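Local coordinates for protein PaaA (Enterobacter agglomerans, PDB 5FF5) that probably activates a carboxylate by adenylylation, as ThiF-family E1-like enzymes do, on the route to the bicyclic core of the antibiotic pantocin A, at residues S114-D119 with T345-P350; K131-A136 with D224-I229; L159-G164 with V202-F207. One frame throughout, in Å; residues are numbered along the deposited sequence.

In the fold
All three contacts lie in the ThiF-family part of the chain, and they nest: interaction 3 falls within the loop closed by interaction 2, which falls within that closed by interaction 1. Interactions 2 and 3 belong to one mixed sheet, their centres about 11 Å apart. Strands 134-138 and 158-162 are neighbours there, joined by a probable hydrogen bond of 2.9 Å from Arg160 N to Val135 O. Interaction 1 joins two helix exits beside the second subunit, its centre about 19 Å from that of interaction 2 and about 28 Å from that of interaction 3. A glycine-rich sequence resembling a Rossmann-type motif (Gly139, Gly141, Gly144), probably part of a nucleotide site, is touched by Asp163 of interaction 3 and lies near Ile229 of interaction 2.

Interaction 1 (S114-D119 with T345-P350); sequences SLIDAD and TGYDKP
Ile116 carries CG2 anti to its backbone N (CG1 at chi1 -54°), and Asp348 holds CG anti to its own N (chi1 -176°); these torsions bring the two side chains together at a slant. Ile116 CD1 lies 3.8 Å from Asp348 OD2, while the other branch, CG2, approaches Tyr347 O at 3.6 Å. That same carbonyl accepts the one assigned hydrogen bond between the segments, from Ala118 N to Tyr347 O at 2.9 Å. The donor stands above the carbonyl plane, 48° out of it, and so does not follow a lone pair. Beside this bond lies the methyl of Ala118, with CB 3.6 Å from Gly346 O. Asp117 and Gly346, each with positive phi, are where their helices break off, so the contact joins two helix exits. Lys342 forms a salt bridge with Asp348 OD2 and a hydrogen bond with Tyr347 OH, and Asp119 OD1 forms a salt bridge with Arg129. The join thus ties the end of helix 107-116 to the loop that leaves helix 326-345 toward strand 355-360. Helix 123-131 borders it through Tyr126, and Leu266 of the second subunit packs on Ile116.

Interaction 2 (K131-A136 with D224-I229); sequences KQSKVA and DSTFII
Lys134 O takes two successive amides of the facing segment, Thr226 N and Phe227 N. The bond from Thr226 N to Lys134 O is 2.7 Å long and lies in the carbonyl plane, whereas Phe227 N reaches Lys134 O at 3.1 Å, tilted from that plane. On the same residue Lys134 N donates to Thr226 OG1, nearly straight at 171°. Thr226 places this hydroxyl between its backbone N and carbonyl carbon (chi1 57°), where it can meet the Lys134 amide. Thr226 therefore holds both backbone polar atoms of Lys134, where the parallel pair begins. Beyond it the usual alternation takes over: Ala136 N bonds to Phe227 O at 3.1 Å, and Ile229 N to Ala136 O at 3.1 Å. Val135 and Phe227 point the same way on one face, Val135 CG2 lying 3.8 Å from Phe227 CB, and Val135 CG1 reaches Ile229 CD1 at 3.8 Å. Val340, Thr343 and Ile344 of helix 326-345 pack against the Phe227 side chain. Back at Lys134, the side chain bends at chi3 to bring NZ to Asp224 OD1 in a salt bridge whose modelled length is doubtful. Glu205 is a further, weak partner of Lys134 NZ, and Arg160, whose NH1 is less surely placed, is nearby. The two acids probably offset the two neighbouring bases, though the exact spacing is uncertain.

Interaction 3 (L159-G164 with V202-F207); sequences LRLIDG and VHVETF
This is a parallel strand pair at the border of the mixed sheet: strand 203-207 is the outermost within the chain, and strand 158-162 separates it from strand 134-138. Helix 187-198 lies between the two strands in sequence and covers the face carrying Leu159, Leu161 and Val204, a beta-alpha-beta crossover as in Rossmann-type folds. Five backbone bonds hold the register. Leu159 N meets His203 O at 2.8 Å, and Glu205 N meets Leu159 O at 2.9 Å. Leu161 continues the alternation in both directions, its N on Glu205 O and its O on Phe207 N, and Asp163 N closes it on Phe207 O at 3.1 Å. The strand directions differ by only 19°. On the helix-covered face Leu161 CD1 slants against Val204 CG1 at 3.9 Å. The other face brings Ile162 and Phe207 side by side, with Ile162 CD1 oblique to the ring, and helix 215-222 lies against both through Leu221. Arg160 bends at chi3 (77°), and as modelled its guanidinium lies obliquely by the Phe207 ring, their planes 33° apart; its exact place is uncertain. Arg160 NE is held by Leu221 O. A salt bridge from Arg160 NH1 to Glu205 OE1 is modelled too close for its detail to be trusted. Asp163 turns its carboxylate away from strand 203-207. Two amides, Met140 N on OD2 and Asp165 N on OD1, fix that carboxylate just past the strand end, beside the presumed glycine-rich loop, a placement consistent with a Rossmann-type site there.

Interaction 1 (S114-D119 with T345-P350)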
ATOM      1  N   SER A 114       8.543  -5.086 -17.625  1.00 48.01           N
ATOM      2  CA  SER A 114       9.617  -5.486 -18.524  1.00 53.92           C
ATOM      3  C   SER A 114      10.567  -6.459 -17.851  1.00 52.37           C
ATOM      4  O   SER A 114      11.270  -7.222 -18.505  1.00 55.10           O
ATOM      5  CB  SER A 114      10.395  -4.267 -19.007  1.00 50.66           C
ATOM      6  OG  SER A 114      11.427  -4.657 -19.894  1.00 53.75           O
ATOM      7  N   LEU A 115      10.559  -6.430 -16.531  1.00 51.85           N
ATOM      8  CA  LEU A 115      11.434  -7.269 -15.737  1.00 56.97           C
ATOM      9  C   LEU A 115      11.010  -8.730 -15.670  1.00 50.88           C
ATOM     10  O   LEU A 115      11.843  -9.623 -15.779  1.00 63.24           O
ATOM     11  CB  LEU A 115      11.525  -6.698 -14.323  1.00 65.22           C
ATOM     12  CG  LEU A 115      12.777  -7.007 -13.522  1.00 56.00           C
ATOM     13  CD1 LEU A 115      13.951  -6.321 -14.199  1.00 59.23           C
ATOM     14  CD2 LEU A 115      12.563  -6.523 -12.099  1.00 54.08           C
ATOM     15  N   ILE A 116       9.720  -8.984 -15.498  1.00 49.26           N
ATOM     16  CA  ILE A 116       9.273 -10.364 -15.396  1.00 47.39           C
ATOM     17  C   ILE A 116       8.771 -10.859 -16.726  1.00 42.25           C
ATOM     18  O   ILE A 116       8.896 -12.030 -17.026  1.00 57.75           O
ATOM     19  CB  ILE A 116       8.201 -10.550 -14.343  1.00 52.24           C
ATOM     20  CG1 ILE A 116       8.693 -10.001 -13.006  1.00 55.43           C
ATOM     21  CG2 ILE A 116       7.880 -12.033 -14.194  1.00 57.36           C
ATOM     22  CD1 ILE A 116       8.049 -10.674 -11.810  1.00 64.39           C
ATOM     23  N   ASP A 117       8.138  -9.984 -17.483  1.00 42.09           N
ATOM     24  CA  ASP A 117       7.763 -10.286 -18.850  1.00 44.91           C
ATOM     25  C   ASP A 117       7.250 -11.712 -19.105  1.00 50.97           C
ATOM     26  O   ASP A 117       7.809 -12.421 -19.930  1.00 55.65           O
ATOM     27  CB  ASP A 117       8.955 -10.042 -19.743  1.00 45.51           C
ATOM     28  CG  ASP A 117       8.555  -9.741 -21.149  1.00 57.81           C
ATOM     29  OD1 ASP A 117       7.452 -10.172 -21.551  1.00 61.76           O
ATOM     30  OD2 ASP A 117       9.360  -9.118 -21.873  1.00 68.35           O
ATOM     31  N   ALA A 118       6.218 -12.147 -18.389  1.00 54.06           N
ATOM     32  CA  ALA A 118       5.699 -13.509 -18.553  1.00 51.96           C
ATOM     33  C   ALA A 118       5.003 -13.767 -19.902  1.00 59.08           C
ATOM     34  O   ALA A 118       5.073 -14.875 -20.432  1.00 59.60           O
ATOM     35  CB  ALA A 118       4.761 -13.838 -17.427  1.00 47.36           C
ATOM     36  N   ASP A 119       4.325 -12.768 -20.459  1.00 53.60           N
ATOM     37  CA  ASP A 119       3.573 -13.006 -21.688  1.00 50.60           C
ATOM     38  C   ASP A 119       4.419 -12.704 -22.891  1.00 56.25           C
ATOM     39  O   ASP A 119       3.931 -12.725 -24.021  1.00 60.83           O
ATOM     40  CB  ASP A 119       2.297 -12.173 -21.760  1.00 57.36           C
ATOM     41  CG  ASP A 119       1.194 -12.869 -22.543  1.00 52.27           C
ATOM     42  OD1 ASP A 119       0.716 -12.271 -23.528  1.00 55.66           O
ATOM     43  OD2 ASP A 119       0.827 -14.015 -22.199  1.00 53.13           O
ATOM     44  N   THR A 345      -2.988  -7.756 -17.311  1.00 45.32           N
ATOM     45  CA  THR A 345      -1.863  -7.548 -18.221  1.00 42.77           C
ATOM     46  C   THR A 345      -1.125  -8.836 -18.505  1.00 44.24           C
ATOM     47  O   THR A 345      -0.594  -9.023 -19.598  1.00 47.28           O
ATOM     48  CB  THR A 345      -0.841  -6.510 -17.698  1.00 49.15           C
ATOM     49  OG1 THR A 345      -0.097  -7.043 -16.594  1.00 49.90           O
ATOM     50  CG2 THR A 345      -1.528  -5.207 -17.316  1.00 47.17           C
ATOM     51  N   GLY A 346      -0.997  -9.680 -17.496  1.00 44.63           N
ATOM     52  CA  GLY A 346      -0.309 -10.942 -17.682  1.00 51.95           C
ATOM     53  C   GLY A 346       1.214 -10.867 -17.673  1.00 53.59           C
ATOM     54  O   GLY A 346       1.882 -11.761 -18.194  1.00 54.19           O
ATOM     55  N   TYR A 347       1.766  -9.800 -17.104  1.00 57.05           N
ATOM     56  CA  TYR A 347       3.217  -9.631 -17.028  1.00 48.77           C
ATOM     57  C   TYR A 347       3.796 -10.605 -16.027  1.00 43.72           C
ATOM     58  O   TYR A 347       4.966 -10.879 -16.061  1.00 52.92           O
ATOM     59  CB  TYR A 347       3.583  -8.197 -16.639  1.00 50.36           C
ATOM     60  CG  TYR A 347       3.587  -7.953 -15.143  1.00 46.26           C
ATOM     61  CD1 TYR A 347       2.430  -7.597 -14.466  1.00 48.16           C
ATOM     62  CD2 TYR A 347       4.746  -8.066 -14.418  1.00 46.32           C
ATOM     63  CE1 TYR A 347       2.439  -7.385 -13.106  1.00 48.61           C
ATOM     64  CE2 TYR A 347       4.764  -7.856 -13.063  1.00 51.95           C
ATOM     65  CZ  TYR A 347       3.616  -7.515 -12.405  1.00 48.15           C
ATOM     66  OH  TYR A 347       3.665  -7.298 -11.037  1.00 49.12           O
ATOM     67  N   ASP A 348       2.954 -11.137 -15.152  1.00 44.41           N
ATOM     68  CA  ASP A 348       3.345 -12.078 -14.096  1.00 50.09           C
ATOM     69  C   ASP A 348       2.102 -12.830 -13.662  1.00 46.22           C
ATOM     70  O   ASP A 348       1.009 -12.300 -13.762  1.00 56.25           O
ATOM     71  CB  ASP A 348       3.951 -11.335 -12.886  1.00 56.12           C
ATOM     72  CG  ASP A 348       4.479 -12.280 -11.784  1.00 57.79           C
ATOM     73  OD1 ASP A 348       4.717 -13.482 -12.032  1.00 55.60           O
ATOM     74  OD2 ASP A 348       4.579 -11.822 -10.624  1.00 61.86           O
ATOM     75  N   LYS A 349       2.260 -14.039 -13.142  1.00 42.09           N
ATOM     76  CA  LYS A 349       1.113 -14.871 -12.808  1.00 42.82           C
ATOM     77  C   LYS A 349       0.467 -14.524 -11.454  1.00 49.57           C
ATOM     78  O   LYS A 349       1.149 -14.226 -10.484  1.00 58.59           O
ATOM     79  CB  LYS A 349       1.536 -16.332 -12.887  1.00 42.09           C
ATOM     80  CG  LYS A 349       2.093 -16.662 -14.300  1.00 56.32           C
ATOM     81  CD  LYS A 349       1.244 -15.955 -15.406  1.00 80.81           C
ATOM     82  CE  LYS A 349       1.594 -16.343 -16.871  1.00 81.79           C
ATOM     83  NZ  LYS A 349       0.738 -15.614 -17.901  1.00 56.44           N
ATOM     84  N   PRO A 350      -0.872 -14.542 -11.389  1.00 53.31           N
ATOM     85  CA  PRO A 350      -1.515 -14.180 -10.126  1.00 50.74           C
ATOM     86  C   PRO A 350      -1.800 -15.380  -9.265  1.00 53.10           C
ATOM     87  O   PRO A 350      -2.347 -16.376  -9.730  1.00 58.86           O
ATOM     88  CB  PRO A 350      -2.827 -13.519 -10.566  1.00 42.09           C
ATOM     89  CG  PRO A 350      -3.111 -14.086 -11.929  1.00 48.59           C
ATOM     90  CD  PRO A 350      -1.870 -14.826 -12.432  1.00 51.03           C
TER

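Interaction 2 (K131-A136 with D224-I229)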
ATOM      1  N   LYS A 131      -4.782   0.259 -20.243  1.00 42.09           N
ATOM      2  CA  LYS A 131      -5.569   1.389 -20.693  1.00 42.09           C
ATOM      3  C   LYS A 131      -6.838   0.903 -21.371  1.00 50.92           C
ATOM      4  O   LYS A 131      -7.874   1.583 -21.382  1.00 53.83           O
ATOM      5  CB  LYS A 131      -4.782   2.305 -21.633  1.00 42.09           C
ATOM      6  CG  LYS A 131      -5.630   3.519 -22.030  1.00 46.91           C
ATOM      7  CD  LYS A 131      -4.903   4.659 -22.706  1.00 42.09           C
ATOM      8  CE  LYS A 131      -5.752   5.917 -22.552  1.00 46.78           C
ATOM      9  NZ  LYS A 131      -5.088   7.200 -22.909  1.00 56.64           N
ATOM     10  N   GLN A 132      -6.775  -0.300 -21.913  1.00 48.24           N
ATOM     11  CA  GLN A 132      -7.921  -0.821 -22.613  1.00 48.47           C
ATOM     12  C   GLN A 132      -8.942  -1.444 -21.656  1.00 46.29           C
ATOM     13  O   GLN A 132     -10.053  -1.781 -22.070  1.00 51.15           O
ATOM     14  CB  GLN A 132      -7.450  -1.801 -23.671  1.00 42.09           C
ATOM     15  CG  GLN A 132      -6.922  -1.048 -24.856  1.00 42.09           C
ATOM     16  CD  GLN A 132      -5.790  -1.753 -25.554  1.00 52.28           C
ATOM     17  OE1 GLN A 132      -5.293  -2.783 -25.092  1.00 58.79           O
ATOM     18  NE2 GLN A 132      -5.366  -1.200 -26.677  1.00 47.50           N
ATOM     19  N   SER A 133      -8.574  -1.564 -20.384  1.00 42.09           N
ATOM     20  CA  SER A 133      -9.436  -2.185 -19.393  1.00 42.09           C
ATOM     21  C   SER A 133     -10.472  -1.256 -18.806  1.00 47.05           C
ATOM     22  O   SER A 133     -10.274  -0.048 -18.771  1.00 46.64           O
ATOM     23  CB  SER A 133      -8.605  -2.762 -18.268  1.00 42.09           C
ATOM     24  OG  SER A 133      -7.926  -3.909 -18.717  1.00 53.07           O
ATOM     25  N   LYS A 134     -11.571  -1.850 -18.336  1.00 50.96           N
ATOM     26  CA  LYS A 134     -12.651  -1.142 -17.643  1.00 50.24           C
ATOM     27  C   LYS A 134     -13.031  -1.894 -16.387  1.00 46.87           C
ATOM     28  O   LYS A 134     -13.515  -3.022 -16.452  1.00 48.73           O
ATOM     29  CB  LYS A 134     -13.891  -0.991 -18.527  1.00 49.40           C
ATOM     30  CG  LYS A 134     -13.687  -0.178 -19.788  1.00 56.42           C
ATOM     31  CD  LYS A 134     -15.029   0.265 -20.354  1.00 53.89           C
ATOM     32  CE  LYS A 134     -15.968   0.670 -19.231  1.00 54.80           C
ATOM     33  NZ  LYS A 134     -17.264   1.185 -19.745  1.00 60.43           N
ATOM     34  N   VAL A 135     -12.833  -1.264 -15.244  1.00 42.60           N
ATOM     35  CA  VAL A 135     -13.081  -1.926 -13.982  1.00 42.42           C
ATOM     36  C   VAL A 135     -14.256  -1.253 -13.328  1.00 42.09           C
ATOM     37  O   VAL A 135     -14.335  -0.029 -13.308  1.00 46.69           O
ATOM     38  CB  VAL A 135     -11.808  -1.911 -13.081  1.00 42.09           C
ATOM     39  CG1 VAL A 135     -12.023  -2.629 -11.780  1.00 42.09           C
ATOM     40  CG2 VAL A 135     -10.690  -2.561 -13.822  1.00 42.09           C
ATOM     41  N   ALA A 136     -15.204  -2.063 -12.863  1.00 42.67           N
ATOM     42  CA  ALA A 136     -16.388  -1.562 -12.181  1.00 42.09           C
ATOM     43  C   ALA A 136     -16.268  -1.906 -10.722  1.00 42.09           C
ATOM     44  O   ALA A 136     -15.961  -3.031 -10.360  1.00 49.52           O
ATOM     45  CB  ALA A 136     -17.652  -2.141 -12.775  1.00 42.09           C
ATOM     46  N   ASP A 224     -20.011  -2.612 -20.195  1.00 52.54           N
ATOM     47  CA  ASP A 224     -18.934  -3.286 -20.914  1.00 55.49           C
ATOM     48  C   ASP A 224     -17.658  -3.352 -20.093  1.00 50.17           C
ATOM     49  O   ASP A 224     -16.568  -3.294 -20.648  1.00 50.47           O
ATOM     50  CB  ASP A 224     -18.638  -2.602 -22.261  1.00 59.84           C
ATOM     51  CG  ASP A 224     -18.238  -1.133 -22.121  1.00 64.10           C
ATOM     52  OD1 ASP A 224     -18.229  -0.604 -20.986  1.00 59.90           O
ATOM     53  OD2 ASP A 224     -17.959  -0.500 -23.170  1.00 65.01           O
ATOM     54  N   SER A 225     -17.808  -3.497 -18.776  1.00 46.89           N
ATOM     55  CA  SER A 225     -16.672  -3.713 -17.898  1.00 48.14           C
ATOM     56  C   SER A 225     -15.892  -4.932 -18.346  1.00 47.61           C
ATOM     57  O   SER A 225     -16.440  -5.874 -18.928  1.00 42.09           O
ATOM     58  CB  SER A 225     -17.103  -3.899 -16.438  1.00 42.09           C
ATOM     59  OG  SER A 225     -17.799  -2.772 -15.953  1.00 50.79           O
ATOM     60  N   THR A 226     -14.601  -4.895 -18.052  1.00 46.28           N
ATOM     61  CA  THR A 226     -13.697  -5.963 -18.381  1.00 42.09           C
ATOM     62  C   THR A 226     -13.203  -6.677 -17.115  1.00 42.09           C
ATOM     63  O   THR A 226     -12.617  -7.746 -17.187  1.00 51.89           O
ATOM     64  CB  THR A 226     -12.575  -5.399 -19.211  1.00 49.45           C
ATOM     65  OG1 THR A 226     -11.946  -4.348 -18.475  1.00 59.38           O
ATOM     66  CG2 THR A 226     -13.157  -4.802 -20.486  1.00 42.09           C
ATOM     67  N   PHE A 227     -13.483  -6.089 -15.958  1.00 42.09           N
ATOM     68  CA  PHE A 227     -13.087  -6.639 -14.662  1.00 42.09           C
ATOM     69  C   PHE A 227     -14.037  -6.110 -13.585  1.00 42.09           C
ATOM     70  O   PHE A 227     -14.519  -4.993 -13.696  1.00 45.29           O
ATOM     71  CB  PHE A 227     -11.646  -6.247 -14.313  1.00 47.69           C
ATOM     72  CG  PHE A 227     -10.901  -7.292 -13.537  1.00 47.80           C
ATOM     73  CD1 PHE A 227      -9.911  -8.045 -14.136  1.00 46.19           C
ATOM     74  CD2 PHE A 227     -11.179  -7.505 -12.196  1.00 45.73           C
ATOM     75  CE1 PHE A 227      -9.233  -9.007 -13.415  1.00 46.12           C
ATOM     76  CE2 PHE A 227     -10.507  -8.476 -11.474  1.00 42.09           C
ATOM     77  CZ  PHE A 227      -9.537  -9.224 -12.080  1.00 42.09           C
ATOM     78  N   ILE A 228     -14.303  -6.891 -12.540  1.00 42.09           N
ATOM     79  CA  ILE A 228     -15.193  -6.432 -11.473  1.00 45.40           C
ATOM     80  C   ILE A 228     -14.579  -6.645 -10.086  1.00 51.08           C
ATOM     81  O   ILE A 228     -14.020  -7.712  -9.784  1.00 49.06           O
ATOM     82  CB  ILE A 228     -16.586  -7.158 -11.518  1.00 42.70           C
ATOM     83  CG1 ILE A 228     -17.378  -6.753 -12.757  1.00 42.09           C
ATOM     84  CG2 ILE A 228     -17.387  -6.866 -10.267  1.00 42.09           C
ATOM     85  CD1 ILE A 228     -18.633  -7.470 -12.915  1.00 42.09           C
ATOM     86  N   ILE A 229     -14.727  -5.629  -9.238  1.00 46.92           N
ATOM     87  CA  ILE A 229     -14.295  -5.679  -7.848  1.00 46.56           C
ATOM     88  C   ILE A 229     -15.521  -5.474  -6.984  1.00 50.27           C
ATOM     89  O   ILE A 229     -16.238  -4.495  -7.186  1.00 50.55           O
ATOM     90  CB  ILE A 229     -13.252  -4.572  -7.518  1.00 53.89           C
ATOM     91  CG1 ILE A 229     -12.052  -4.632  -8.475  1.00 53.05           C
ATOM     92  CG2 ILE A 229     -12.825  -4.640  -6.054  1.00 46.00           C
ATOM     93  CD1 ILE A 229     -10.987  -3.581  -8.217  1.00 46.12           C
TER

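Interaction 3 (L159-G164 with V202-F207)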
ATOM      1  N   LEU A 159     -12.891   3.740 -15.076  1.00 42.20           N
ATOM      2  CA  LEU A 159     -13.435   3.343 -13.794  1.00 43.80           C
ATOM      3  C   LEU A 159     -14.926   3.579 -13.754  1.00 49.13           C
ATOM      4  O   LEU A 159     -15.369   4.678 -14.050  1.00 51.41           O
ATOM      5  CB  LEU A 159     -12.749   4.110 -12.657  1.00 48.13           C
ATOM      6  CG  LEU A 159     -11.387   3.607 -12.159  1.00 48.35           C
ATOM      7  CD1 LEU A 159     -10.888   4.499 -11.055  1.00 51.41           C
ATOM      8  CD2 LEU A 159     -11.476   2.180 -11.653  1.00 42.09           C
ATOM      9  N   ARG A 160     -15.695   2.538 -13.432  1.00 52.72           N
ATOM     10  CA  ARG A 160     -17.130   2.680 -13.188  1.00 48.86           C
ATOM     11  C   ARG A 160     -17.386   2.642 -11.706  1.00 52.69           C
ATOM     12  O   ARG A 160     -17.215   1.595 -11.092  1.00 52.17           O
ATOM     13  CB  ARG A 160     -17.945   1.563 -13.832  1.00 48.61           C
ATOM     14  CG  ARG A 160     -17.744   1.388 -15.304  1.00 59.56           C
ATOM     15  CD  ARG A 160     -18.628   0.272 -15.841  1.00 54.26           C
ATOM     16  NE  ARG A 160     -20.022   0.678 -15.995  1.00 53.86           N
ATOM     17  CZ  ARG A 160     -20.494   1.328 -17.053  1.00 55.70           C
ATOM     18  NH1 ARG A 160     -19.674   1.659 -18.044  1.00 49.17           N
ATOM     19  NH2 ARG A 160     -21.783   1.648 -17.119  1.00 53.28           N
ATOM     20  N   LEU A 161     -17.803   3.764 -11.127  1.00 59.01           N
ATOM     21  CA  LEU A 161     -18.042   3.817  -9.690  1.00 50.09           C
ATOM     22  C   LEU A 161     -19.535   3.788  -9.437  1.00 54.15           C
ATOM     23  O   LEU A 161     -20.275   4.545 -10.051  1.00 54.79           O
ATOM     24  CB  LEU A 161     -17.430   5.064  -9.064  1.00 43.72           C
ATOM     25  CG  LEU A 161     -15.986   5.377  -9.412  1.00 42.09           C
ATOM     26  CD1 LEU A 161     -15.650   6.684  -8.764  1.00 45.30           C
ATOM     27  CD2 LEU A 161     -15.077   4.271  -8.923  1.00 42.09           C
ATOM     28  N   ILE A 162     -19.960   2.929  -8.511  1.00 58.01           N
ATOM     29  CA  ILE A 162     -21.371   2.734  -8.188  1.00 49.31           C
ATOM     30  C   ILE A 162     -21.612   3.010  -6.715  1.00 42.09           C
ATOM     31  O   ILE A 162     -21.168   2.245  -5.875  1.00 47.18           O
ATOM     32  CB  ILE A 162     -21.809   1.270  -8.481  1.00 46.17           C
ATOM     33  CG1 ILE A 162     -21.156   0.735  -9.756  1.00 43.76           C
ATOM     34  CG2 ILE A 162     -23.308   1.132  -8.468  1.00 44.45           C
ATOM     35  CD1 ILE A 162     -21.160   1.707 -10.900  1.00 48.89           C
ATOM     36  N   ASP A 163     -22.342   4.064  -6.384  1.00 42.09           N
ATOM     37  CA  ASP A 163     -22.583   4.359  -4.978  1.00 42.09           C
ATOM     38  C   ASP A 163     -23.618   5.461  -4.733  1.00 59.05           C
ATOM     39  O   ASP A 163     -23.631   6.494  -5.412  1.00 55.63           O
ATOM     40  CB  ASP A 163     -21.263   4.739  -4.324  1.00 51.72           C
ATOM     41  CG  ASP A 163     -21.346   4.799  -2.820  1.00 59.00           C
ATOM     42  OD1 ASP A 163     -21.938   5.776  -2.303  1.00 60.43           O
ATOM     43  OD2 ASP A 163     -20.812   3.875  -2.161  1.00 54.09           O
ATOM     44  N   GLY A 164     -24.473   5.247  -3.737  1.00 61.44           N
ATOM     45  CA  GLY A 164     -25.531   6.195  -3.442  1.00 54.80           C
ATOM     46  C   GLY A 164     -25.302   7.071  -2.219  1.00 58.83           C
ATOM     47  O   GLY A 164     -26.204   7.816  -1.814  1.00 50.26           O
ATOM     48  N   VAL A 202      -7.599   8.747 -16.935  1.00 42.09           N
ATOM     49  CA  VAL A 202      -8.629   7.791 -16.576  1.00 43.24           C
ATOM     50  C   VAL A 202     -10.039   8.351 -16.813  1.00 48.87           C
ATOM     51  O   VAL A 202     -10.344   9.461 -16.377  1.00 51.04           O
ATOM     52  CB  VAL A 202      -8.491   7.395 -15.116  1.00 48.29           C
ATOM     53  CG1 VAL A 202      -9.580   6.393 -14.732  1.00 45.65           C
ATOM     54  CG2 VAL A 202      -7.136   6.809 -14.895  1.00 43.75           C
ATOM     55  N   HIS A 203     -10.889   7.603 -17.514  1.00 50.72           N
ATOM     56  CA  HIS A 203     -12.286   8.010 -17.702  1.00 47.17           C
ATOM     57  C   HIS A 203     -13.110   7.502 -16.542  1.00 42.09           C
ATOM     58  O   HIS A 203     -13.084   6.318 -16.237  1.00 45.95           O
ATOM     59  CB  HIS A 203     -12.874   7.458 -19.007  1.00 42.09           C
ATOM     60  CG  HIS A 203     -12.060   7.775 -20.219  1.00 61.10           C
ATOM     61  ND1 HIS A 203     -11.382   6.810 -20.933  1.00 73.85           N
ATOM     62  CD2 HIS A 203     -11.794   8.953 -20.831  1.00 72.08           C
ATOM     63  CE1 HIS A 203     -10.736   7.378 -21.938  1.00 77.48           C
ATOM     64  NE2 HIS A 203     -10.968   8.678 -21.897  1.00 83.96           N
ATOM     65  N   VAL A 204     -13.892   8.372 -15.924  1.00 46.91           N
ATOM     66  CA  VAL A 204     -14.714   7.922 -14.810  1.00 49.03           C
ATOM     67  C   VAL A 204     -16.229   8.054 -15.091  1.00 45.05           C
ATOM     68  O   VAL A 204     -16.768   9.136 -15.342  1.00 42.09           O
ATOM     69  CB  VAL A 204     -14.346   8.676 -13.532  1.00 42.09           C
ATOM     70  CG1 VAL A 204     -15.173   8.162 -12.374  1.00 48.74           C
ATOM     71  CG2 VAL A 204     -12.888   8.502 -13.251  1.00 42.09           C
ATOM     72  N   GLU A 205     -16.901   6.914 -15.025  1.00 49.81           N
ATOM     73  CA  GLU A 205     -18.342   6.830 -15.203  1.00 48.82           C
ATOM     74  C   GLU A 205     -18.951   6.599 -13.837  1.00 50.74           C
ATOM     75  O   GLU A 205     -18.604   5.629 -13.144  1.00 48.96           O
ATOM     76  CB  GLU A 205     -18.698   5.699 -16.168  1.00 42.09           C
ATOM     77  CG  GLU A 205     -18.149   5.915 -17.565  1.00 42.49           C
ATOM     78  CD  GLU A 205     -18.193   4.665 -18.430  1.00 61.83           C
ATOM     79  OE1 GLU A 205     -18.735   3.643 -17.968  1.00 64.66           O
ATOM     80  OE2 GLU A 205     -17.669   4.690 -19.570  1.00 70.65           O
ATOM     81  N   THR A 206     -19.865   7.484 -13.453  1.00 47.51           N
ATOM     82  CA  THR A 206     -20.371   7.492 -12.089  1.00 51.24           C
ATOM     83  C   THR A 206     -21.868   7.210 -12.041  1.00 47.70           C
ATOM     84  O   THR A 206     -22.626   7.672 -12.873  1.00 49.00           O
ATOM     85  CB  THR A 206     -20.086   8.827 -11.392  1.00 55.21           C
ATOM     86  OG1 THR A 206     -20.636   9.916 -12.156  1.00 51.07           O
ATOM     87  CG2 THR A 206     -18.573   8.991 -11.193  1.00 47.86           C
ATOM     88  N   PHE A 207     -22.270   6.377 -11.100  1.00 47.52           N
ATOM     89  CA  PHE A 207     -23.668   6.096 -10.916  1.00 42.09           C
ATOM     90  C   PHE A 207     -24.100   6.375  -9.489  1.00 48.21           C
ATOM     91  O   PHE A 207     -23.848   5.593  -8.589  1.00 43.66           O
ATOM     92  CB  PHE A 207     -23.941   4.660 -11.305  1.00 42.09           C
ATOM     93  CG  PHE A 207     -23.575   4.367 -12.716  1.00 52.12           C
ATOM     94  CD1 PHE A 207     -24.467   4.621 -13.743  1.00 53.64           C
ATOM     95  CD2 PHE A 207     -22.327   3.872 -13.031  1.00 47.18           C
ATOM     96  CE1 PHE A 207     -24.122   4.365 -15.051  1.00 51.47           C
ATOM     97  CE2 PHE A 207     -21.984   3.615 -14.344  1.00 45.07           C
ATOM     98  CZ  PHE A 207     -22.875   3.865 -15.349  1.00 42.89           C
TER